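PDB 4CNG: SPOU RRNA methylase from Sulfolobus acidocaldarius, which catalyses 2'-O-methylation of cytidine 32 in tRNA, working as a homodimer that takes the methyl group from S-adenosyl-L-methionine. Local coordinates for residues Asn35-Phe46 and Asn161-Tyr171. The protein carries 1 engineered substitution. Numbering follows the deposited sequence.
Sequences NLGFIARLVKNF and NLSHAVGIVLY. With SAH (S-adenosyl-L-homocysteine), chain C.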
loop_
_atom_site.group_PDB
_atom_site.type_symbol
_atom_site.label_atom_id
_atom_site.label_comp_id
_atom_site.label_asym_id
_atom_site.label_seq_id
_atom_site.Cartn_x
_atom_site.Cartn_y
_atom_site.Cartn_z
ATOM N N ASN A 35 -0.390 3.989 10.949
ATOM C CA ASN A 35 -1.371 3.727 9.911
ATOM C C ASN A 35 -2.207 4.951 9.645
ATOM O O ASN A 35 -2.471 5.268 8.496
ATOM C CB ASN A 35 -2.254 2.568 10.266
ATOM C CG ASN A 35 -1.607 1.259 10.036
ATOM O OD1 ASN A 35 -0.829 1.119 9.104
ATOM N ND2 ASN A 35 -1.957 0.271 10.808
ATOM N N LEU A 36 -2.675 5.628 10.682
ATOM C CA LEU A 36 -3.508 6.798 10.454
ATOM C C LEU A 36 -2.735 7.881 9.679
ATOM O O LEU A 36 -3.280 8.485 8.759
ATOM C CB LEU A 36 -4.066 7.306 11.785
ATOM C CG LEU A 36 -4.961 8.549 11.695
ATOM C CD1 LEU A 36 -6.127 8.300 10.771
ATOM C CD2 LEU A 36 -5.422 8.974 13.061
ATOM N N GLY A 37 -1.503 8.147 10.077
ATOM C CA GLY A 37 -0.712 9.113 9.365
ATOM C C GLY A 37 -0.427 8.745 7.919
ATOM O O GLY A 37 -0.531 9.574 7.012
ATOM N N PHE A 38 -0.094 7.477 7.695
ATOM C CA PHE A 38 0.149 7.007 6.351
ATOM C C PHE A 38 -1.080 7.104 5.489
ATOM O O PHE A 38 -0.987 7.416 4.297
ATOM C CB PHE A 38 0.673 5.561 6.373
ATOM C CG PHE A 38 2.073 5.403 6.875
ATOM C CD1 PHE A 38 3.041 6.326 6.564
ATOM C CD2 PHE A 38 2.393 4.324 7.671
ATOM C CE1 PHE A 38 4.360 6.127 6.975
ATOM C CE2 PHE A 38 3.702 4.091 8.042
ATOM C CZ PHE A 38 4.635 5.070 7.817
ATOM N N ILE A 39 -2.263 6.846 6.064
ATOM C CA ILE A 39 -3.489 7.012 5.330
ATOM C C ILE A 39 -3.742 8.485 4.965
ATOM O O ILE A 39 -4.115 8.787 3.835
ATOM C CB ILE A 39 -4.674 6.417 6.116
ATOM C CG1 ILE A 39 -4.564 4.899 6.135
ATOM C CG2 ILE A 39 -5.991 6.859 5.509
ATOM C CD1 ILE A 39 -5.437 4.207 7.159
ATOM N N ALA A 40 -3.495 9.385 5.905
ATOM C CA ALA A 40 -3.650 10.800 5.600
ATOM C C ALA A 40 -2.755 11.251 4.442
ATOM O O ALA A 40 -3.160 12.025 3.594
ATOM C CB ALA A 40 -3.401 11.635 6.843
ATOM N N ARG A 41 -1.535 10.748 4.412
ATOM C CA ARG A 41 -0.627 11.032 3.288
ATOM C C ARG A 41 -1.219 10.547 1.976
ATOM O O ARG A 41 -1.231 11.271 0.977
ATOM C CB ARG A 41 0.722 10.390 3.565
ATOM C CG ARG A 41 1.772 10.781 2.543
ATOM C CD ARG A 41 3.130 10.206 2.866
ATOM N NE ARG A 41 4.099 10.576 1.842
ATOM C CZ ARG A 41 5.402 10.484 1.996
ATOM N NH1 ARG A 41 5.934 9.954 3.089
ATOM N NH2 ARG A 41 6.169 10.829 0.983
ATOM N N LEU A 42 -1.744 9.320 1.965
ATOM C CA LEU A 42 -2.350 8.739 0.770
ATOM C C LEU A 42 -3.550 9.546 0.288
ATOM O O LEU A 42 -3.797 9.627 -0.909
ATOM C CB LEU A 42 -2.726 7.289 1.025
ATOM C CG LEU A 42 -1.556 6.328 1.124
ATOM C CD1 LEU A 42 -1.991 5.057 1.808
ATOM C CD2 LEU A 42 -0.914 6.072 -0.248
ATOM N N VAL A 43 -4.343 10.094 1.222
ATOM C CA VAL A 43 -5.466 10.941 0.866
ATOM C C VAL A 43 -5.024 12.097 -0.024
ATOM O O VAL A 43 -5.706 12.458 -0.984
ATOM C CB VAL A 43 -6.197 11.408 2.137
ATOM C CG1 VAL A 43 -7.132 12.590 1.896
ATOM C CG2 VAL A 43 -6.992 10.237 2.718
ATOM N N LYS A 44 -3.898 12.707 0.321
ATOM C CA LYS A 44 -3.332 13.754 -0.514
ATOM C C LYS A 44 -2.664 13.211 -1.789
ATOM O O LYS A 44 -2.841 13.779 -2.858
ATOM C CB LYS A 44 -2.348 14.564 0.305
ATOM C CG LYS A 44 -1.869 15.824 -0.409
ATOM C CD LYS A 44 -1.025 16.763 0.449
ATOM C CE LYS A 44 -0.486 17.942 -0.368
ATOM N NZ LYS A 44 0.799 18.474 0.155
ATOM N N ASN A 45 -1.919 12.121 -1.689
ATOM C CA ASN A 45 -1.294 11.518 -2.878
ATOM C C ASN A 45 -2.306 11.176 -3.981
ATOM O O ASN A 45 -1.970 11.226 -5.165
ATOM C CB ASN A 45 -0.581 10.192 -2.525
ATOM C CG ASN A 45 0.683 10.312 -1.697
ATOM O OD1 ASN A 45 0.882 9.486 -0.798
ATOM N ND2 ASN A 45 1.542 11.273 -1.995
ATOM N N PHE A 46 -3.527 10.789 -3.590
ATOM C CA PHE A 46 -4.507 10.291 -4.530
ATOM C C PHE A 46 -5.800 11.112 -4.548
ATOM O O PHE A 46 -6.777 10.700 -5.155
ATOM C CB PHE A 46 -4.753 8.798 -4.297
ATOM C CG PHE A 46 -3.541 7.953 -4.635
ATOM C CD1 PHE A 46 -3.074 7.882 -5.946
ATOM C CD2 PHE A 46 -2.865 7.262 -3.664
ATOM C CE1 PHE A 46 -1.939 7.143 -6.270
ATOM C CE2 PHE A 46 -1.766 6.481 -3.980
ATOM C CZ PHE A 46 -1.315 6.407 -5.274
ATOM N N ASN A 161 -1.395 -5.046 5.815
ATOM C CA ASN A 161 -1.478 -3.944 6.743
ATOM C C ASN A 161 -2.494 -2.917 6.224
ATOM O O ASN A 161 -2.559 -2.599 5.056
ATOM C CB ASN A 161 -0.121 -3.322 6.954
ATOM C CG ASN A 161 -0.208 -2.084 7.778
ATOM O OD1 ASN A 161 -0.431 -2.117 9.024
ATOM N ND2 ASN A 161 -0.204 -0.974 7.080
ATOM N N LEU A 162 -3.293 -2.381 7.165
ATOM C CA LEU A 162 -4.377 -1.456 6.862
ATOM C C LEU A 162 -4.008 -0.356 5.868
ATOM O O LEU A 162 -4.697 -0.159 4.884
ATOM C CB LEU A 162 -4.846 -0.838 8.175
ATOM C CG LEU A 162 -5.803 0.353 8.070
ATOM C CD1 LEU A 162 -7.070 0.030 7.338
ATOM C CD2 LEU A 162 -6.064 0.910 9.460
ATOM N N SER A 163 -2.938 0.389 6.142
ATOM C CA SER A 163 -2.630 1.496 5.275
ATOM C C SER A 163 -2.171 1.084 3.884
ATOM O O SER A 163 -2.325 1.841 2.919
ATOM C CB SER A 163 -1.624 2.441 5.899
ATOM O OG SER A 163 -0.372 1.873 6.063
ATOM N N HIS A 164 -1.591 -0.102 3.771
ATOM C CA HIS A 164 -1.201 -0.650 2.463
ATOM C C HIS A 164 -2.388 -1.099 1.648
ATOM O O HIS A 164 -2.409 -0.878 0.442
ATOM C CB HIS A 164 -0.120 -1.721 2.649
ATOM C CG HIS A 164 1.124 -1.167 3.277
ATOM N ND1 HIS A 164 1.225 -0.943 4.638
ATOM C CD2 HIS A 164 2.242 -0.640 2.722
ATOM C CE1 HIS A 164 2.366 -0.322 4.885
ATOM N NE2 HIS A 164 3.021 -0.151 3.744
ATOM N N ALA A 165 -3.412 -1.674 2.321
ATOM C CA ALA A 165 -4.659 -1.938 1.665
ATOM C C ALA A 165 -5.304 -0.648 1.133
ATOM O O ALA A 165 -5.775 -0.585 -0.015
ATOM C CB ALA A 165 -5.604 -2.666 2.593
ATOM N N VAL A 166 -5.302 0.385 1.968
ATOM C CA VAL A 166 -5.868 1.670 1.555
ATOM C C VAL A 166 -5.076 2.177 0.318
ATOM O O VAL A 166 -5.660 2.614 -0.656
ATOM C CB VAL A 166 -5.794 2.670 2.682
ATOM C CG1 VAL A 166 -6.119 4.063 2.178
ATOM C CG2 VAL A 166 -6.767 2.287 3.799
ATOM N N GLY A 167 -3.739 2.133 0.364
ATOM C CA GLY A 167 -2.945 2.659 -0.752
ATOM C C GLY A 167 -3.227 1.940 -2.058
ATOM O O GLY A 167 -3.316 2.567 -3.100
ATOM N N ILE A 168 -3.387 0.622 -2.015
ATOM C CA ILE A 168 -3.673 -0.148 -3.215
ATOM C C ILE A 168 -5.022 0.256 -3.787
ATOM O O ILE A 168 -5.168 0.410 -4.984
ATOM C CB ILE A 168 -3.559 -1.656 -2.933
ATOM C CG1 ILE A 168 -2.087 -2.023 -2.795
ATOM C CG2 ILE A 168 -4.299 -2.464 -3.986
ATOM C CD1 ILE A 168 -1.816 -3.325 -2.116
ATOM N N VAL A 169 -6.064 0.361 -2.929
ATOM C CA VAL A 169 -7.364 0.744 -3.420
ATOM C C VAL A 169 -7.341 2.154 -4.020
ATOM O O VAL A 169 -7.936 2.415 -5.077
ATOM C CB VAL A 169 -8.440 0.590 -2.318
ATOM C CG1 VAL A 169 -9.783 1.120 -2.768
ATOM C CG2 VAL A 169 -8.556 -0.890 -1.964
ATOM N N LEU A 170 -6.708 3.083 -3.335
ATOM C CA LEU A 170 -6.681 4.467 -3.820
ATOM C C LEU A 170 -5.926 4.574 -5.165
ATOM O O LEU A 170 -6.309 5.357 -6.027
ATOM C CB LEU A 170 -6.086 5.423 -2.794
ATOM C CG LEU A 170 -6.844 5.606 -1.505
ATOM C CD1 LEU A 170 -6.198 6.716 -0.678
ATOM C CD2 LEU A 170 -8.321 5.433 -1.453
ATOM N N TYR A 171 -4.852 3.814 -5.317
ATOM C CA TYR A 171 -4.125 3.695 -6.583
ATOM C C TYR A 171 -5.048 3.135 -7.695
ATOM O O TYR A 171 -5.069 3.648 -8.814
ATOM C CB TYR A 171 -2.928 2.771 -6.351
ATOM C CG TYR A 171 -2.326 2.236 -7.619
ATOM C CD1 TYR A 171 -1.611 3.052 -8.465
ATOM C CD2 TYR A 171 -2.533 0.913 -8.004
ATOM C CE1 TYR A 171 -1.072 2.551 -9.642
ATOM C CE2 TYR A 171 -1.986 0.383 -9.126
ATOM C CZ TYR A 171 -1.269 1.199 -9.973
ATOM O OH TYR A 171 -0.758 0.631 -11.116
HETATM N N SAH C . -7.417 -10.034 11.651
HETATM C CA SAH C . -8.181 -8.955 10.971
HETATM C CB SAH C . -7.255 -8.304 9.958
HETATM C CG SAH C . -7.689 -6.882 9.557
HETATM S SD SAH C . -6.549 -6.148 8.392
HETATM C C SAH C . -9.405 -9.565 10.351
HETATM O O SAH C . -9.556 -10.788 10.326
HETATM O OXT SAH C . -10.345 -8.883 9.997
HETATM C "C5'" SAH C . -7.112 -4.451 8.531
HETATM C "C4'" SAH C . -7.975 -3.938 7.384
HETATM O "O4'" SAH C . -7.189 -3.914 6.182
HETATM C "C3'" SAH C . -9.154 -4.772 7.028
HETATM O "O3'" SAH C . -10.230 -4.511 7.945
HETATM C "C2'" SAH C . -9.448 -4.359 5.614
HETATM O "O2'" SAH C . -10.098 -3.093 5.598
HETATM C "C1'" SAH C . -8.030 -4.196 5.053
HETATM N N9 SAH C . -7.490 -5.421 4.391
HETATM C C8 SAH C . -6.338 -6.080 4.704
HETATM N N7 SAH C . -6.067 -7.007 3.745
HETATM C C5 SAH C . -7.043 -6.893 2.813
HETATM C C6 SAH C . -7.290 -7.490 1.562
HETATM N N6 SAH C . -6.495 -8.457 1.058
HETATM N N1 SAH C . -8.344 -7.109 0.881
HETATM C C2 SAH C . -9.131 -6.136 1.365
HETATM N N3 SAH C . -8.978 -5.482 2.507
HETATM C C4 SAH C . -7.923 -5.845 3.205
#
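Asn35, Ile39, Leu42 and Phe46 pack along helix 162-171 in a buried, near-parallel helix pair, with segment axes 9.0 Å apart at 12°, lying on the parallel sheet; Ile39 and Val166 both reach Leu25 of the strand 22-28 beneath. At the N-terminal end the contact is polar. The side chains of Asn35 and Asn161, the N-cap residue, meet from opposite directions with their amide planes 34° apart. Asn161 ND2 donates to Asn35 OD1 (3.0 Å) and also to His164 ND1 (2.8 Å), so two acceptors fix its rotation. In return, Asn35 ND2 makes only a weak bond to Asn161 OD1, and its stronger partner is Glu133. Ser163 OG lies 3.2 Å from Asn35 OD1 and is hydrogen-bonded to His164 of the second subunit. Further along, Ile39 CD1 abuts Leu162 CG, the two side chains crossing at about a right angle. Leu42 is a knob in the hole formed by Ser163, Val166, Gly167 and Leu170, its CD1 3.6 Å from Gly167 CA. With CG anti to its carbonyl carbon (chi1 -67°), Phe46 lays one ring face over the backbone of Leu170 and Tyr171, where Tyr171 CA makes a CH-pi contact 4.2 Å from the ring centroid. Leu162 and Ala165 also touch the ribose of S-adenosylhomocysteine, so the pair links the cofactor pocket to the dimer interface, an arrangement characteristic of the SPOUT methyltransferase fold.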